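Local coordinates for SCO1 protein (Saccharomyces cerevisiae, PDB 2B7K) that is required for cytochrome c oxidase assembly in mitochondria and is thought to act in copper transport or in inserting copper into the oxidase, at residues A[24-29]-A[115-120]; A[28-33]-A[106-111]; A[37-42]-A[80-85]. All blocks are in the same frame, centred on the assembly; numbering follows the deposited sequence.

Interaction 1. Residues A[24-29]-A[115-120]; sequences FHLEDM and DEVKNA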
# COMPACT_ATOMS: atom_id res chain seq x y z
N PHE A 24 4.60 -11.82 -6.29
CA PHE A 24 4.68 -10.75 -7.27
C PHE A 24 6.13 -10.30 -7.32
O PHE A 24 6.89 -10.53 -6.37
CB PHE A 24 3.73 -9.58 -6.93
CG PHE A 24 4.06 -8.84 -5.67
CD1 PHE A 24 5.07 -7.88 -5.65
CD2 PHE A 24 3.33 -9.07 -4.51
CE1 PHE A 24 5.33 -7.15 -4.49
CE2 PHE A 24 3.59 -8.35 -3.34
CZ PHE A 24 4.59 -7.38 -3.33
N HIS A 25 6.51 -9.68 -8.43
CA HIS A 25 7.89 -9.24 -8.64
C HIS A 25 7.86 -7.86 -9.27
O HIS A 25 7.47 -7.71 -10.42
CB HIS A 25 8.58 -10.23 -9.58
CG HIS A 25 10.07 -10.07 -9.65
ND1 HIS A 25 10.92 -10.74 -8.80
CD2 HIS A 25 10.85 -9.33 -10.47
CE1 HIS A 25 12.17 -10.41 -9.10
NE2 HIS A 25 12.15 -9.56 -10.10
N LEU A 26 8.28 -6.84 -8.52
CA LEU A 26 8.29 -5.47 -9.02
C LEU A 26 9.62 -4.81 -8.70
O LEU A 26 10.58 -5.49 -8.34
CB LEU A 26 7.15 -4.66 -8.36
CG LEU A 26 5.73 -5.21 -8.55
CD1 LEU A 26 4.78 -4.59 -7.53
CD2 LEU A 26 5.26 -4.93 -9.97
N GLU A 27 9.68 -3.49 -8.85
CA GLU A 27 10.88 -2.73 -8.51
C GLU A 27 10.39 -1.51 -7.74
O GLU A 27 9.29 -1.03 -7.99
CB GLU A 27 11.62 -2.27 -9.77
CG GLU A 27 10.82 -1.31 -10.65
CD GLU A 27 11.62 -0.74 -11.81
OE1 GLU A 27 11.00 -0.16 -12.72
OE2 GLU A 27 12.86 -0.86 -11.80
N ASP A 28 11.18 -1.00 -6.80
CA ASP A 28 10.72 0.19 -6.10
C ASP A 28 11.17 1.39 -6.93
O ASP A 28 11.85 1.21 -7.94
CB ASP A 28 11.23 0.27 -4.65
CG ASP A 28 12.74 0.38 -4.54
OD1 ASP A 28 13.40 0.76 -5.54
OD2 ASP A 28 13.26 0.11 -3.44
N MET A 29 10.78 2.59 -6.51
CA MET A 29 11.11 3.79 -7.28
C MET A 29 12.59 4.13 -7.34
O MET A 29 12.98 5.08 -8.02
CB MET A 29 10.32 4.98 -6.75
CG MET A 29 10.55 5.26 -5.28
SD MET A 29 9.23 6.31 -4.68
CE MET A 29 10.00 7.06 -3.26
N ASP A 115 3.57 -6.80 -17.60
CA ASP A 115 3.34 -8.14 -17.09
C ASP A 115 3.46 -8.25 -15.57
O ASP A 115 2.63 -8.89 -14.92
CB ASP A 115 4.29 -9.14 -17.76
CG ASP A 115 3.89 -9.46 -19.19
OD1 ASP A 115 4.61 -10.22 -19.86
OD2 ASP A 115 2.84 -8.95 -19.64
N GLU A 116 4.50 -7.63 -15.01
CA GLU A 116 4.69 -7.67 -13.57
C GLU A 116 3.57 -6.94 -12.83
O GLU A 116 3.06 -7.42 -11.82
CB GLU A 116 6.04 -7.05 -13.19
CG GLU A 116 7.25 -7.78 -13.77
CD GLU A 116 8.56 -7.07 -13.46
OE1 GLU A 116 8.58 -5.82 -13.52
OE2 GLU A 116 9.57 -7.76 -13.17
N VAL A 117 3.20 -5.77 -13.34
CA VAL A 117 2.14 -4.98 -12.71
C VAL A 117 0.79 -5.68 -12.84
O VAL A 117 0.01 -5.73 -11.88
CB VAL A 117 2.06 -3.57 -13.34
CG1 VAL A 117 0.86 -2.81 -12.79
CG2 VAL A 117 3.34 -2.80 -13.05
N LYS A 118 0.52 -6.21 -14.03
CA LYS A 118 -0.73 -6.92 -14.29
C LYS A 118 -0.89 -8.07 -13.29
O LYS A 118 -1.98 -8.31 -12.77
CB LYS A 118 -0.74 -7.46 -15.72
CG LYS A 118 -1.95 -8.32 -16.07
CD LYS A 118 -1.84 -8.92 -17.47
CE LYS A 118 -1.77 -7.84 -18.54
NZ LYS A 118 -1.67 -8.41 -19.92
N ASN A 119 0.20 -8.78 -13.04
CA ASN A 119 0.15 -9.89 -12.10
C ASN A 119 -0.14 -9.41 -10.68
O ASN A 119 -0.97 -9.98 -9.97
CB ASN A 119 1.48 -10.66 -12.10
CG ASN A 119 1.54 -11.71 -11.01
OD1 ASN A 119 0.77 -12.67 -11.01
ND2 ASN A 119 2.44 -11.52 -10.06
N ALA A 120 0.55 -8.35 -10.26
CA ALA A 120 0.34 -7.83 -8.91
C ALA A 120 -1.12 -7.41 -8.73
O ALA A 120 -1.75 -7.71 -7.71
CB ALA A 120 1.27 -6.64 -8.66
O HOH W 1 4.36 -9.49 -10.38
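Phe24 meets Asn119 and Ala120 where the start of strand 25-28 packs against helix 114-123, a helix-on-sheet packing in the thioredoxin-like domain of Sco1; the strand and helix segments cross at -110° with axes 7.8 Å apart. CB of Phe24 lies 4.2 Å from CB of Ala120, and a residue as small as alanine lets the helix come this close. The ring itself turns away from the helix, set between the backbone N and carbonyl carbon of Phe24 (chi1 65°), and packs on Phe34, Leu39 and Tyr124.

His25 and Glu116 run side by side and point the same way at the solvent-facing side of the contact. CB and CG of Glu116 lie against the carbonyl oxygen of His25, CB at 3.2 Å from His25 O. OE2 of Glu116 stands at the edge of the imidazole, in its plane, 3.4 Å from CD2 of His25; ring and carboxylate are turned 48° apart. The pair forms no hydrogen bond, and OE1 of Glu116 takes the backbone N of Thr113 instead. A water bridges the strand and the helix: it accepts from His25 N and from Asn119 ND2, which also bonds Pro23 O, and donates to Glu116 O at 2.8 Å.

Leu26 faces the buried side. The forked end of leucine lets it touch Val117 and Ala120 at once: CD1 of Leu26 meets CB of Ala120, while its CD2 reaches CG2 of Val117 at 4.2 Å.

Interaction 2. Residues A[28-33]-A[106-111]; sequences DMYGNE and SILGLT
Asp28 and Leu110 form an antiparallel, non-hydrogen-bonded pair with CA atoms 4.3 Å apart, and at Asp28 the chain leaves the sheet in a type I turn ending at Gly31.

The polar contacts across the segments are modest. Met29 N gives Gly109 O a weak, bent hydrogen bond of 2.8 Å, and CA of Asp28 makes a CA-H...O contact with the same oxygen. In return Gly109 N points to SD of Met29 in a weak bond of 3.4 Å; the extended methionine chain carries its sulfur there, and glycine brings no side chain into that tight spot.

Within the turn the carboxylate of Asp28 does the holding. OD1 accepts from Tyr30 N and Asn32 N, which approach from opposite faces of its plane, while OD2 offers its syn lone pair to Asn32 ND2 at 3.1 Å. Just after the turn's two central residues, Gly31 takes a positive phi (100°), where a side chain would jam against the preceding carbonyl O.

Apolar contacts centre on Leu108, whose CD1 touches CG of Met29 and, at 4.0 Å, CE1 of Tyr30. CD2 of Leu110 lies 3.6 Å from CA of Asp28.

A carboxylate accepting from the backbone N two residues on is an Asx turn, here within the beta hairpin joining strands 25-28 and 33-35.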
# COMPACT_ATOMS: atom_id res chain seq x y z
N ASP A 28 11.18 -1.00 -6.80
CA ASP A 28 10.72 0.19 -6.10
C ASP A 28 11.17 1.39 -6.93
O ASP A 28 11.85 1.21 -7.94
CB ASP A 28 11.23 0.27 -4.65
CG ASP A 28 12.74 0.38 -4.54
OD1 ASP A 28 13.40 0.76 -5.54
OD2 ASP A 28 13.26 0.11 -3.44
N MET A 29 10.78 2.59 -6.51
CA MET A 29 11.11 3.79 -7.28
C MET A 29 12.59 4.13 -7.34
O MET A 29 12.98 5.08 -8.02
CB MET A 29 10.32 4.98 -6.75
CG MET A 29 10.55 5.26 -5.28
SD MET A 29 9.23 6.31 -4.68
CE MET A 29 10.00 7.06 -3.26
N TYR A 30 13.42 3.35 -6.65
CA TYR A 30 14.85 3.59 -6.68
C TYR A 30 15.53 2.52 -7.53
O TYR A 30 16.74 2.55 -7.75
CB TYR A 30 15.42 3.59 -5.26
CG TYR A 30 14.83 4.71 -4.43
CD1 TYR A 30 13.93 4.45 -3.40
CD2 TYR A 30 15.15 6.04 -4.70
CE1 TYR A 30 13.34 5.48 -2.67
CE2 TYR A 30 14.58 7.08 -3.98
CZ TYR A 30 13.67 6.80 -2.97
OH TYR A 30 13.10 7.83 -2.27
N GLY A 31 14.73 1.57 -8.02
CA GLY A 31 15.27 0.52 -8.86
C GLY A 31 15.53 -0.81 -8.18
O GLY A 31 15.92 -1.77 -8.84
N ASN A 32 15.32 -0.87 -6.86
CA ASN A 32 15.56 -2.12 -6.14
C ASN A 32 14.44 -3.13 -6.34
O ASN A 32 13.27 -2.76 -6.43
CB ASN A 32 15.70 -1.86 -4.63
CG ASN A 32 16.75 -0.81 -4.31
OD1 ASN A 32 17.89 -0.91 -4.74
ND2 ASN A 32 16.35 0.19 -3.55
N GLU A 33 14.80 -4.40 -6.39
CA GLU A 33 13.81 -5.45 -6.56
C GLU A 33 12.92 -5.47 -5.32
O GLU A 33 13.38 -5.26 -4.20
CB GLU A 33 14.51 -6.81 -6.71
CG GLU A 33 13.55 -7.99 -6.85
CD GLU A 33 14.27 -9.33 -6.77
OE1 GLU A 33 15.25 -9.53 -7.51
OE2 GLU A 33 13.84 -10.18 -5.96
N SER A 106 7.63 8.12 3.89
CA SER A 106 7.77 6.68 4.10
C SER A 106 7.13 5.84 3.01
O SER A 106 7.44 4.66 2.85
CB SER A 106 7.17 6.28 5.45
OG SER A 106 7.99 6.71 6.52
N ILE A 107 6.22 6.45 2.25
CA ILE A 107 5.54 5.74 1.18
C ILE A 107 6.53 5.37 0.08
O ILE A 107 7.25 6.22 -0.45
CB ILE A 107 4.39 6.58 0.60
CG1 ILE A 107 3.39 6.93 1.70
CG2 ILE A 107 3.69 5.81 -0.51
CD1 ILE A 107 2.36 7.98 1.29
N LEU A 108 6.58 4.09 -0.26
CA LEU A 108 7.49 3.63 -1.30
C LEU A 108 6.70 3.24 -2.54
O LEU A 108 5.80 2.40 -2.47
CB LEU A 108 8.29 2.43 -0.81
CG LEU A 108 9.33 1.84 -1.77
CD1 LEU A 108 10.44 2.85 -2.03
CD2 LEU A 108 9.89 0.56 -1.17
N GLY A 109 7.06 3.85 -3.67
CA GLY A 109 6.37 3.54 -4.91
C GLY A 109 6.94 2.30 -5.58
O GLY A 109 8.16 2.12 -5.62
N LEU A 110 6.05 1.44 -6.07
CA LEU A 110 6.48 0.21 -6.76
C LEU A 110 5.91 0.21 -8.17
O LEU A 110 4.77 0.62 -8.39
CB LEU A 110 5.96 -1.04 -6.05
CG LEU A 110 6.30 -1.27 -4.57
CD1 LEU A 110 5.81 -2.65 -4.15
CD2 LEU A 110 7.81 -1.15 -4.36
N THR A 111 6.71 -0.26 -9.12
CA THR A 111 6.26 -0.32 -10.50
C THR A 111 7.00 -1.47 -11.18
O THR A 111 7.72 -2.22 -10.53
CB THR A 111 6.52 1.00 -11.25
OG1 THR A 111 5.98 0.91 -12.58
CG2 THR A 111 8.01 1.29 -11.32

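Interaction 3. Residues A[37-42]-A[80-85]; sequences KNLLGK and QPLFIT
Segment 37-42 follows on from a short 3-10 helix and bends through a type II turn from Leu39 to Lys42, approaching the beginning of strand 80-85 with the CA atoms of Lys42 and Gln80 7.0 Å apart. It is a connection of the thioredoxin-like fold, leading from the edge strand 33-35 across one face of the sheet to strand 44-49. Gly41 suits the turn because its phi is positive, as the third position of a type II turn favours.

Gln80 meets Asn38, Leu39 and Lys42. With CG anti to the backbone N (chi1 171°) and the chain extended, its amide reaches the loop and NE2 donates to Asn38 O at 3.1 Å. The bond is nearly straight, 169° at the hydrogen; the acceptor lies in the amide plane, whereas the donor is tilted 32° from the carbonyl plane. NE2 has a second partner in Ser44 OG, so one amide nitrogen ties Asn38 of the loop to Ser44 at the start of strand 44-49.

Leucines line the inner side: CD2 of Leu39 packs against CD1 of Leu82 at 3.8 Å, the two side chains crossing at a slant. Lys42 crosses the amide with its aliphatic chain, CE being 3.6 Å from OE1 of Gln80. A water links the polar ends, accepting from Lys42 NZ at 3.2 Å and donating to Gln80 OE1 at 2.7 Å.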
# COMPACT_ATOMS: atom_id res chain seq x y z
N LYS A 37 8.27 -11.34 -0.92
CA LYS A 37 9.19 -11.70 0.17
C LYS A 37 9.55 -10.48 1.01
O LYS A 37 9.94 -10.61 2.18
CB LYS A 37 10.46 -12.33 -0.40
CG LYS A 37 10.21 -13.55 -1.27
CD LYS A 37 9.44 -14.63 -0.51
CE LYS A 37 10.27 -15.20 0.62
NZ LYS A 37 11.50 -15.88 0.12
N ASN A 38 9.43 -9.29 0.43
CA ASN A 38 9.75 -8.06 1.16
C ASN A 38 8.63 -7.65 2.12
O ASN A 38 8.76 -6.65 2.83
CB ASN A 38 10.04 -6.92 0.18
CG ASN A 38 11.37 -7.09 -0.55
OD1 ASN A 38 11.44 -7.70 -1.61
ND2 ASN A 38 12.43 -6.55 0.04
N LEU A 39 7.54 -8.41 2.13
CA LEU A 39 6.43 -8.12 3.03
C LEU A 39 6.65 -8.83 4.37
O LEU A 39 6.02 -8.50 5.37
CB LEU A 39 5.11 -8.62 2.44
CG LEU A 39 4.65 -8.02 1.11
CD1 LEU A 39 3.30 -8.63 0.74
CD2 LEU A 39 4.54 -6.50 1.24
N LEU A 40 7.54 -9.81 4.36
CA LEU A 40 7.82 -10.59 5.56
C LEU A 40 8.50 -9.80 6.68
O LEU A 40 9.35 -8.94 6.43
CB LEU A 40 8.69 -11.80 5.19
CG LEU A 40 8.05 -12.74 4.17
CD1 LEU A 40 9.04 -13.85 3.80
CD2 LEU A 40 6.77 -13.33 4.75
N GLY A 41 8.09 -10.09 7.92
CA GLY A 41 8.68 -9.43 9.07
C GLY A 41 8.12 -8.07 9.46
O GLY A 41 8.67 -7.41 10.33
N LYS A 42 7.04 -7.64 8.82
CA LYS A 42 6.47 -6.35 9.17
C LYS A 42 5.04 -6.19 8.69
O LYS A 42 4.56 -6.97 7.89
CB LYS A 42 7.34 -5.23 8.61
CG LYS A 42 7.92 -5.51 7.24
CD LYS A 42 9.10 -4.61 6.95
CE LYS A 42 9.85 -5.05 5.71
NZ LYS A 42 11.08 -4.24 5.49
N GLN A 80 4.94 -0.44 6.74
CA GLN A 80 5.68 -0.40 5.49
C GLN A 80 4.63 -0.00 4.45
O GLN A 80 3.92 -0.85 3.93
CB GLN A 80 6.25 -1.78 5.11
CG GLN A 80 6.83 -1.81 3.69
CD GLN A 80 7.61 -3.07 3.37
OE1 GLN A 80 8.79 -3.00 3.00
NE2 GLN A 80 6.97 -4.22 3.49
N PRO A 81 4.51 1.30 4.17
CA PRO A 81 3.52 1.78 3.20
C PRO A 81 4.02 1.64 1.78
O PRO A 81 5.14 2.06 1.45
CB PRO A 81 3.31 3.24 3.61
CG PRO A 81 4.65 3.63 4.11
CD PRO A 81 5.17 2.43 4.86
N LEU A 82 3.19 1.05 0.93
CA LEU A 82 3.56 0.81 -0.46
C LEU A 82 2.50 1.34 -1.42
O LEU A 82 1.31 1.10 -1.23
CB LEU A 82 3.73 -0.69 -0.70
CG LEU A 82 4.73 -1.40 0.22
CD1 LEU A 82 4.60 -2.91 0.07
CD2 LEU A 82 6.13 -0.93 -0.13
N PHE A 83 2.95 2.09 -2.43
CA PHE A 83 2.07 2.62 -3.45
C PHE A 83 2.39 1.86 -4.73
O PHE A 83 3.48 2.01 -5.29
CB PHE A 83 2.32 4.11 -3.68
CG PHE A 83 1.48 4.71 -4.79
CD1 PHE A 83 2.08 5.28 -5.90
CD2 PHE A 83 0.09 4.71 -4.70
CE1 PHE A 83 1.30 5.84 -6.93
CE2 PHE A 83 -0.70 5.26 -5.71
CZ PHE A 83 -0.10 5.83 -6.83
N ILE A 84 1.46 1.03 -5.19
CA ILE A 84 1.70 0.26 -6.40
C ILE A 84 0.91 0.86 -7.55
O ILE A 84 -0.32 1.00 -7.46
CB ILE A 84 1.28 -1.22 -6.22
CG1 ILE A 84 2.04 -1.83 -5.04
CG2 ILE A 84 1.59 -2.00 -7.49
CD1 ILE A 84 1.75 -3.31 -4.83
N THR A 85 1.60 1.21 -8.62
CA THR A 85 0.91 1.80 -9.76
C THR A 85 0.21 0.75 -10.61
O THR A 85 0.65 -0.41 -10.68
CB THR A 85 1.88 2.58 -10.68
OG1 THR A 85 1.14 3.23 -11.73
CG2 THR A 85 2.91 1.63 -11.31
O HOH W 2 11.20 -4.10 2.32

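In the fold
All three contacts reach one mixed sheet, in which strands 25-28, 108-111 and 80-85 are consecutive neighbours. Interactions 1 and 2 share Asp28 and Met29, their centres 10 Å apart, and a probable hydrogen bond from Glu27 N to Thr111 O (2.9 Å) joins them. Interactions 2 and 3 are joined by a probable hydrogen bond from Leu110 N to Phe83 O, 2.8 Å. Interaction 1 meets interaction 3 through packing, with CE2 of Phe24 4.1 Å from CD1 of Leu39. Interactions 1 and 3 lie away from the copper site inferred for Cys53, Cys57 and His144; in interaction 2 the side chain of Ile107 is about 11 Å from that of Cys57.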